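Local coordinates for dual specificity phosphatase 28 (Homo sapiens, PDB 5Y15), which acts as an atypical dual-specificity protein phosphatase that cleaves a synthetic aryl phosphate but has almost no detectable activity on phosphotyrosine, at residues V89-F92 against A96-L99; H102-C107 against Q172-A177; A137-H142 against A148-M153. The protein carries 2 engineered substitutions. All coordinates share one frame; numbering follows the deposited sequence.

Interaction 1: residues V89-F92 against A96-L99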
loop_
_atom_site.group_PDB
_atom_site.type_symbol
_atom_site.label_atom_id
_atom_site.label_comp_id
_atom_site.label_asym_id
_atom_site.label_seq_id
_atom_site.Cartn_x
_atom_site.Cartn_y
_atom_site.Cartn_z
ATOM N N VAL A 89 -1.148 -6.678 -3.638
ATOM C CA VAL A 89 -2.561 -6.761 -3.985
ATOM C C VAL A 89 -2.826 -8.207 -4.363
ATOM O O VAL A 89 -2.494 -8.623 -5.477
ATOM C CB VAL A 89 -2.893 -5.768 -5.111
ATOM C CG1 VAL A 89 -4.359 -5.840 -5.543
ATOM C CG2 VAL A 89 -2.570 -4.392 -4.630
ATOM N N PRO A 90 -3.390 -9.002 -3.459
ATOM C CA PRO A 90 -3.392 -10.462 -3.628
ATOM C C PRO A 90 -4.464 -10.985 -4.555
ATOM O O PRO A 90 -5.590 -11.250 -4.115
ATOM C CB PRO A 90 -3.610 -10.985 -2.202
ATOM C CG PRO A 90 -4.185 -9.869 -1.429
ATOM C CD PRO A 90 -4.098 -8.582 -2.243
ATOM N N VAL A 91 -4.150 -11.108 -5.840
ATOM C CA VAL A 91 -5.071 -11.704 -6.796
ATOM C C VAL A 91 -4.266 -12.570 -7.743
ATOM O O VAL A 91 -3.104 -12.283 -8.046
ATOM C CB VAL A 91 -5.900 -10.660 -7.610
ATOM C CG1 VAL A 91 -6.883 -9.921 -6.741
ATOM C CG2 VAL A 91 -4.970 -9.659 -8.339
ATOM N N PHE A 92 -4.886 -13.661 -8.184
ATOM C CA PHE A 92 -4.322 -14.397 -9.297
ATOM C C PHE A 92 -4.754 -13.703 -10.581
ATOM O O PHE A 92 -5.726 -12.943 -10.615
ATOM C CB PHE A 92 -4.813 -15.858 -9.348
ATOM C CG PHE A 92 -4.249 -16.766 -8.271
ATOM C CD1 PHE A 92 -2.886 -16.984 -8.157
ATOM C CD2 PHE A 92 -5.098 -17.437 -7.416
ATOM C CE1 PHE A 92 -2.376 -17.834 -7.182
ATOM C CE2 PHE A 92 -4.601 -18.301 -6.429
ATOM C CZ PHE A 92 -3.236 -18.492 -6.314
ATOM N N ALA A 96 -12.124 -14.395 -12.422
ATOM C CA ALA A 96 -13.039 -14.457 -11.294
ATOM C C ALA A 96 -12.497 -13.740 -10.069
ATOM O O ALA A 96 -13.249 -13.521 -9.118
ATOM C CB ALA A 96 -13.338 -15.918 -10.935
ATOM N N GLU A 97 -11.243 -13.299 -10.099
ATOM C CA GLU A 97 -10.690 -12.559 -8.984
ATOM C C GLU A 97 -11.239 -11.135 -8.965
ATOM O O GLU A 97 -11.395 -10.492 -10.012
ATOM C CB GLU A 97 -9.168 -12.540 -9.095
ATOM C CG GLU A 97 -8.539 -13.892 -8.866
ATOM C CD GLU A 97 -8.160 -14.088 -7.416
ATOM O OE1 GLU A 97 -7.027 -14.529 -7.139
ATOM O OE2 GLU A 97 -8.985 -13.764 -6.547
ATOM N N ASP A 98 -11.562 -10.653 -7.762
ATOM C CA ASP A 98 -12.092 -9.303 -7.564
ATOM C C ASP A 98 -10.904 -8.369 -7.393
ATOM O O ASP A 98 -10.401 -8.148 -6.292
ATOM C CB ASP A 98 -13.036 -9.250 -6.366
ATOM C CG ASP A 98 -13.777 -7.907 -6.240
ATOM O OD1 ASP A 98 -13.664 -7.040 -7.139
ATOM O OD2 ASP A 98 -14.531 -7.740 -5.252
ATOM N N LEU A 99 -10.439 -7.819 -8.502
ATOM C CA LEU A 99 -9.406 -6.801 -8.399
ATOM C C LEU A 99 -10.022 -5.450 -8.061
ATOM O O LEU A 99 -9.420 -4.663 -7.317
ATOM C CB LEU A 99 -8.625 -6.725 -9.712
ATOM C CG LEU A 99 -7.587 -5.627 -9.920
ATOM C CD1 LEU A 99 -6.375 -5.821 -9.024
ATOM C CD2 LEU A 99 -7.187 -5.673 -11.369
#
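Glu97 reaches back across the loop to the backbone of Phe92. Phe92 N donates to Glu97 OE1 over 2.5 Å, an N-H...O angle of 176°; the line is nearly straight, although so short a length should be read with some caution. The side chain of Glu97 folds at its second torsion (chi2 -92°), which swings the carboxylate over the Phe92 backbone, and the N-H arrives from above the carboxylate plane. OE1 also lies 3.4 Å from Phe92 CB, with the phenyl and carboxylate planes 42° apart. The same oxygen forms a salt bridge with Arg74, so the acid ties the loop to a basic partner beyond it.

The apolar part lies deeper. Leu99 CD1 is shared by two valines, meeting Val89 CG1 at 4.0 Å and Val91 CG2 at 4.1 Å, each valine crossing the leucine at about a right angle. Val91 also slides past the stem of Glu97, with 4.1 Å between the two CB atoms.

Val91 O accepts from Arg130, and the Val91 side chain is about 8 Å from that of Ser124, an engineered residue at the position inferred to carry the phosphocysteine intermediate. A loop that leaves strand 85-88, doubles back beside the phosphate-binding loop and enters helix 100-115 is consistent with the general-acid loop of dual-specificity phosphatases.

Interaction 2: residues H102-C107 against Q172-A177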
loop_
_atom_site.group_PDB
_atom_site.type_symbol
_atom_site.label_atom_id
_atom_site.label_comp_id
_atom_site.label_asym_id
_atom_site.label_seq_id
_atom_site.Cartn_x
_atom_site.Cartn_y
_atom_site.Cartn_z
ATOM N N HIS A 102 -9.822 -3.806 -4.611
ATOM C CA HIS A 102 -8.539 -3.281 -4.176
ATOM C C HIS A 102 -8.147 -1.974 -4.883
ATOM O O HIS A 102 -7.112 -1.390 -4.530
ATOM C CB HIS A 102 -7.438 -4.315 -4.434
ATOM C CG HIS A 102 -7.599 -5.612 -3.695
ATOM N ND1 HIS A 102 -7.307 -5.754 -2.357
ATOM C CD2 HIS A 102 -7.947 -6.848 -4.133
ATOM C CE1 HIS A 102 -7.501 -7.011 -1.991
ATOM N NE2 HIS A 102 -7.880 -7.701 -3.053
ATOM N N LEU A 103 -8.875 -1.562 -5.930
ATOM C CA LEU A 103 -8.409 -0.463 -6.793
ATOM C C LEU A 103 -8.288 0.866 -6.044
ATOM O O LEU A 103 -7.212 1.480 -6.005
ATOM C CB LEU A 103 -9.325 -0.308 -8.011
ATOM C CG LEU A 103 -9.171 -1.453 -9.025
ATOM C CD1 LEU A 103 -10.060 -1.286 -10.237
ATOM C CD2 LEU A 103 -7.723 -1.575 -9.467
ATOM N N GLU A 104 -9.384 1.338 -5.458
ATOM C CA GLU A 104 -9.354 2.624 -4.758
ATOM C C GLU A 104 -8.252 2.677 -3.702
ATOM O O GLU A 104 -7.442 3.623 -3.729
ATOM C CB GLU A 104 -10.761 2.895 -4.192
ATOM C CG GLU A 104 -11.031 4.335 -3.809
ATOM C CD GLU A 104 -10.669 5.304 -4.879
ATOM O OE1 GLU A 104 -11.033 5.071 -6.050
ATOM O OE2 GLU A 104 -9.984 6.299 -4.553
ATOM N N PRO A 105 -8.114 1.694 -2.809
ATOM C CA PRO A 105 -7.005 1.735 -1.834
ATOM C C PRO A 105 -5.608 1.574 -2.434
ATOM O O PRO A 105 -4.627 2.009 -1.809
ATOM C CB PRO A 105 -7.323 0.555 -0.903
ATOM C CG PRO A 105 -8.768 0.297 -1.103
ATOM C CD PRO A 105 -9.070 0.612 -2.508
ATOM N N THR A 106 -5.464 0.861 -3.559
ATOM C CA THR A 106 -4.149 0.745 -4.193
ATOM C C THR A 106 -3.765 2.050 -4.897
ATOM O O THR A 106 -2.627 2.532 -4.776
ATOM C CB THR A 106 -4.165 -0.407 -5.196
ATOM O OG1 THR A 106 -4.548 -1.601 -4.522
ATOM C CG2 THR A 106 -2.792 -0.607 -5.821
ATOM N N CYS A 107 -4.718 2.623 -5.631
ATOM C CA CYS A 107 -4.499 3.887 -6.334
ATOM C C CYS A 107 -4.179 5.022 -5.375
ATOM O O CYS A 107 -3.372 5.902 -5.701
ATOM C CB CYS A 107 -5.727 4.234 -7.160
ATOM S SG CYS A 107 -5.924 3.129 -8.572
ATOM N N GLN A 172 -14.305 -1.342 -16.669
ATOM C CA GLN A 172 -15.456 -0.642 -17.223
ATOM C C GLN A 172 -16.388 -0.182 -16.111
ATOM O O GLN A 172 -16.857 0.967 -16.109
ATOM C CB GLN A 172 -16.198 -1.583 -18.173
ATOM C CG GLN A 172 -15.546 -1.753 -19.542
ATOM C CD GLN A 172 -16.331 -2.687 -20.448
ATOM O OE1 GLN A 172 -17.086 -3.539 -19.973
ATOM N NE2 GLN A 172 -16.121 -2.565 -21.755
ATOM N N LYS A 173 -16.614 -1.049 -15.118
ATOM C CA LYS A 173 -17.460 -0.674 -13.991
ATOM C C LYS A 173 -16.804 0.416 -13.152
ATOM O O LYS A 173 -17.484 1.316 -12.651
ATOM C CB LYS A 173 -17.750 -1.912 -13.137
ATOM C CG LYS A 173 -18.653 -1.670 -11.928
ATOM C CD LYS A 173 -19.989 -1.022 -12.350
ATOM C CE LYS A 173 -21.209 -1.800 -11.849
ATOM N NZ LYS A 173 -21.020 -2.315 -10.455
ATOM N N TYR A 174 -15.482 0.351 -12.990
ATOM C CA TYR A 174 -14.766 1.379 -12.246
ATOM C C TYR A 174 -14.895 2.727 -12.935
ATOM O O TYR A 174 -15.049 3.762 -12.273
ATOM C CB TYR A 174 -13.301 0.991 -12.128
ATOM C CG TYR A 174 -12.467 1.785 -11.150
ATOM C CD1 TYR A 174 -12.799 1.843 -9.803
ATOM C CD2 TYR A 174 -11.306 2.417 -11.561
ATOM C CE1 TYR A 174 -12.002 2.526 -8.892
ATOM C CE2 TYR A 174 -10.504 3.095 -10.662
ATOM C CZ TYR A 174 -10.863 3.161 -9.334
ATOM O OH TYR A 174 -10.061 3.833 -8.442
ATOM N N GLU A 175 -14.852 2.735 -14.270
ATOM C CA GLU A 175 -15.029 3.986 -14.988
ATOM C C GLU A 175 -16.417 4.548 -14.746
ATOM O O GLU A 175 -16.565 5.714 -14.360
ATOM C CB GLU A 175 -14.782 3.782 -16.477
ATOM C CG GLU A 175 -14.630 5.107 -17.248
ATOM C CD GLU A 175 -14.710 4.912 -18.738
ATOM O OE1 GLU A 175 -15.391 3.963 -19.185
ATOM O OE2 GLU A 175 -14.049 5.677 -19.466
ATOM N N GLU A 176 -17.449 3.708 -14.867
ATOM C CA GLU A 176 -18.780 4.273 -14.685
ATOM C C GLU A 176 -19.013 4.687 -13.234
ATOM O O GLU A 176 -19.792 5.613 -12.968
ATOM C CB GLU A 176 -19.847 3.297 -15.187
ATOM C CG GLU A 176 -20.298 2.230 -14.212
ATOM C CD GLU A 176 -21.354 1.300 -14.820
ATOM O OE1 GLU A 176 -22.458 1.785 -15.169
ATOM O OE2 GLU A 176 -21.074 0.084 -14.961
ATOM N N ALA A 177 -18.313 4.061 -12.288
ATOM C CA ALA A 177 -18.357 4.546 -10.913
ATOM C C ALA A 177 -17.675 5.904 -10.784
ATOM O O ALA A 177 -18.152 6.778 -10.055
ATOM C CB ALA A 177 -17.714 3.530 -9.973
#
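Tyr174 spans the gap between the two helices, and Leu103 packs against its ring. This is the tight part: Leu103 CD1 sits over the ring face as a CH-pi contact, 4.1 Å from the centroid and 13° off the normal, while Leu103 CB comes within 4.0 Å of Tyr174 CE1. The tyrosine's chi1 of -168° turns the ring toward helix 102-107, and the length of the side chain spans segment axes 12.2 Å apart.

The more open side is that of the partly exposed Glu104. Tyr174 OH donates to Glu104 OE1 (2.9 Å) from above the carboxylate plane; that oxygen lies at the ring edge, near its plane. Glu104 gets there by a bend at chi2, and its other oxygen, OE2, is held in a salt bridge by Arg141, which should help fix the carboxylate. Cys107 SG makes only a loose approach, 4.2 Å from Tyr174 OH.

The two helices cross at -70° without backbone contact. Helix 130-142 packs along both: its Ala137 touches Leu103 and Tyr174, and its Arg141 lies against Tyr174, so this contact joins helices 100-115 and 165-179 beside that third helix.

Interaction 3: residues A137-H142 against A148-M153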
loop_
_atom_site.group_PDB
_atom_site.type_symbol
_atom_site.label_atom_id
_atom_site.label_comp_id
_atom_site.label_asym_id
_atom_site.label_seq_id
_atom_site.Cartn_x
_atom_site.Cartn_y
_atom_site.Cartn_z
ATOM N N ALA A 137 -6.257 1.718 -14.001
ATOM C CA ALA A 137 -7.129 2.292 -12.982
ATOM C C ALA A 137 -6.480 3.504 -12.318
ATOM O O ALA A 137 -7.166 4.471 -11.948
ATOM C CB ALA A 137 -7.511 1.214 -11.959
ATOM N N TYR A 138 -5.166 3.462 -12.120
ATOM C CA TYR A 138 -4.508 4.600 -11.501
ATOM C C TYR A 138 -4.621 5.828 -12.396
ATOM O O TYR A 138 -4.910 6.936 -11.918
ATOM C CB TYR A 138 -3.040 4.291 -11.185
ATOM C CG TYR A 138 -2.303 5.530 -10.726
ATOM C CD1 TYR A 138 -2.408 5.977 -9.416
ATOM C CD2 TYR A 138 -1.567 6.299 -11.622
ATOM C CE1 TYR A 138 -1.761 7.124 -8.996
ATOM C CE2 TYR A 138 -0.930 7.472 -11.213
ATOM C CZ TYR A 138 -1.037 7.878 -9.908
ATOM O OH TYR A 138 -0.398 9.027 -9.505
ATOM N N LEU A 139 -4.404 5.647 -13.701
ATOM C CA LEU A 139 -4.502 6.785 -14.604
ATOM C C LEU A 139 -5.920 7.340 -14.648
ATOM O O LEU A 139 -6.113 8.558 -14.742
ATOM C CB LEU A 139 -4.028 6.391 -15.997
ATOM C CG LEU A 139 -2.546 6.028 -16.034
ATOM C CD1 LEU A 139 -2.201 5.560 -17.431
ATOM C CD2 LEU A 139 -1.718 7.258 -15.658
ATOM N N MET A 140 -6.925 6.468 -14.558
ATOM C CA MET A 140 -8.297 6.961 -14.558
ATOM C C MET A 140 -8.618 7.724 -13.281
ATOM O O MET A 140 -9.278 8.769 -13.325
ATOM C CB MET A 140 -9.279 5.801 -14.686
ATOM C CG MET A 140 -9.599 5.366 -16.088
ATOM S SD MET A 140 -10.725 3.956 -15.982
ATOM C CE MET A 140 -9.583 2.759 -15.586
ATOM N N ARG A 141 -8.190 7.194 -12.136
ATOM C CA ARG A 141 -8.621 7.696 -10.835
ATOM C C ARG A 141 -7.885 8.971 -10.424
ATOM O O ARG A 141 -8.486 9.851 -9.794
ATOM C CB ARG A 141 -8.452 6.598 -9.787
ATOM C CG ARG A 141 -8.635 7.030 -8.346
ATOM C CD ARG A 141 -10.054 7.547 -8.084
ATOM N NE ARG A 141 -10.234 7.904 -6.678
ATOM C CZ ARG A 141 -10.028 9.127 -6.190
ATOM N NH1 ARG A 141 -9.642 10.112 -6.991
ATOM N NH2 ARG A 141 -10.209 9.364 -4.897
ATOM N N HIS A 142 -6.588 9.095 -10.742
ATOM C CA HIS A 142 -5.804 10.224 -10.248
ATOM C C HIS A 142 -5.176 11.097 -11.325
ATOM O O HIS A 142 -4.585 12.134 -10.991
ATOM C CB HIS A 142 -4.719 9.742 -9.278
ATOM C CG HIS A 142 -5.266 9.276 -7.970
ATOM N ND1 HIS A 142 -5.233 7.956 -7.569
ATOM C CD2 HIS A 142 -5.891 9.954 -6.978
ATOM C CE1 HIS A 142 -5.793 7.845 -6.375
ATOM N NE2 HIS A 142 -6.201 9.045 -5.995
ATOM N N ALA A 148 -10.543 4.540 -22.047
ATOM C CA ALA A 148 -9.956 4.428 -23.383
ATOM C C ALA A 148 -8.523 4.951 -23.413
ATOM O O ALA A 148 -7.607 4.270 -23.893
ATOM C CB ALA A 148 -10.821 5.180 -24.395
ATOM N N LYS A 149 -8.314 6.176 -22.940
ATOM C CA LYS A 149 -6.985 6.766 -23.031
ATOM C C LYS A 149 -6.036 6.263 -21.955
ATOM O O LYS A 149 -4.820 6.207 -22.190
ATOM C CB LYS A 149 -7.072 8.293 -23.002
ATOM C CG LYS A 149 -7.231 8.907 -24.411
ATOM C CD LYS A 149 -8.466 8.392 -25.152
ATOM C CE LYS A 149 -8.518 8.876 -26.597
ATOM N NZ LYS A 149 -9.724 8.349 -27.308
ATOM N N ALA A 150 -6.543 5.936 -20.765
ATOM C CA ALA A 150 -5.670 5.340 -19.766
ATOM C C ALA A 150 -5.103 4.036 -20.296
ATOM O O ALA A 150 -3.880 3.816 -20.288
ATOM C CB ALA A 150 -6.432 5.094 -18.460
ATOM N N PHE A 151 -5.971 3.178 -20.825
ATOM C CA PHE A 151 -5.434 1.927 -21.324
ATOM C C PHE A 151 -4.554 2.173 -22.537
ATOM O O PHE A 151 -3.523 1.515 -22.685
ATOM C CB PHE A 151 -6.529 0.920 -21.661
ATOM C CG PHE A 151 -5.970 -0.395 -22.096
ATOM C CD1 PHE A 151 -5.199 -1.142 -21.208
ATOM C CD2 PHE A 151 -6.178 -0.880 -23.377
ATOM C CE1 PHE A 151 -4.637 -2.357 -21.585
ATOM C CE2 PHE A 151 -5.634 -2.100 -23.762
ATOM C CZ PHE A 151 -4.849 -2.840 -22.862
ATOM N N GLN A 152 -4.921 3.143 -23.399
ATOM C CA GLN A 152 -4.077 3.441 -24.556
ATOM C C GLN A 152 -2.665 3.802 -24.125
ATOM O O GLN A 152 -1.687 3.349 -24.728
ATOM C CB GLN A 152 -4.681 4.577 -25.394
ATOM C CG GLN A 152 -3.865 4.887 -26.639
ATOM C CD GLN A 152 -3.917 6.370 -27.027
ATOM O OE1 GLN A 152 -4.585 6.753 -27.993
ATOM N NE2 GLN A 152 -3.210 7.207 -26.268
ATOM N N MET A 153 -2.528 4.592 -23.062
ATOM C CA MET A 153 -1.192 4.860 -22.548
ATOM C C MET A 153 -0.507 3.580 -22.074
ATOM O O MET A 153 0.673 3.349 -22.371
ATOM C CB MET A 153 -1.252 5.860 -21.405
ATOM C CG MET A 153 -1.593 7.268 -21.824
ATOM S SD MET A 153 -1.237 8.227 -20.368
ATOM C CE MET A 153 0.547 8.257 -20.477
#
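Leu139 and Met140 face Ala150 and Met153, and the side chains that meet are aliphatic or thioether, for the flat groups of both helices serve other neighbours. At the end of helix 130-142, Arg141 and His142 lie against each other: Arg141 CG is 3.5 Å above one face of the imidazole, toward its rim, and His142 NE2 is 3.7 Å above one face of the guanidinium. The Tyr138 ring packs on Met110 and Val114 of helix 100-115, its hydroxyl bonding to Glu111, while on the other helix Phe151 meets Trp168 edge-to-face.

What touches across the contact is compact. Leu139 CB and Ala150 CB are 3.7 Å apart, and Met140 CG approaches the same methyl at 4.0 Å, so Ala150 is met by two adjacent residues of the helix opposite. Its short side chain lets the segment axes come within 8.5 Å. Leu139 holds its CG anti to the carbonyl carbon (chi1 -65°) and extends from there, bringing CD1 to 3.7 Å from Ala150 O and 4.1 Å from Met153 SD. The methionine crosses the leucine at about a right angle, its chain bending at chi3.

Leu145, in the connection, touches Leu139, Ala150 and Met153 and adds to the apolar cluster, while Val43 and Ala44 of strand 40-44 lie against Leu139. With a short linker and axes running at 137° to one another, the pair makes a splayed, roughly antiparallel helical hairpin, here within the helical layer packed on the sheet of the protein-tyrosine phosphatase fold.

Interactions 2 and 3 are buried helix contacts: helix 130-142 forms one side of interaction 3 and flanks interaction 2, with Cys107 SG 3.6 Å from Tyr138 CA where they meet. Interaction 1 is a partly buried loop contact nearer the active site. It still joins interaction 2 directly, Val89 packing on His102 and Thr106, whereas it stays about 7 Å from interaction 3 at the nearest atoms. Chemistry follows place. The loop relies on a carboxylate set against a backbone N-H beside a small valine-leucine cluster, the 102-107/172-177 pair combines an aromatic face with a hydroxyl-acid bond, and the side-chain contacts of 137-142/148-153 are apolar.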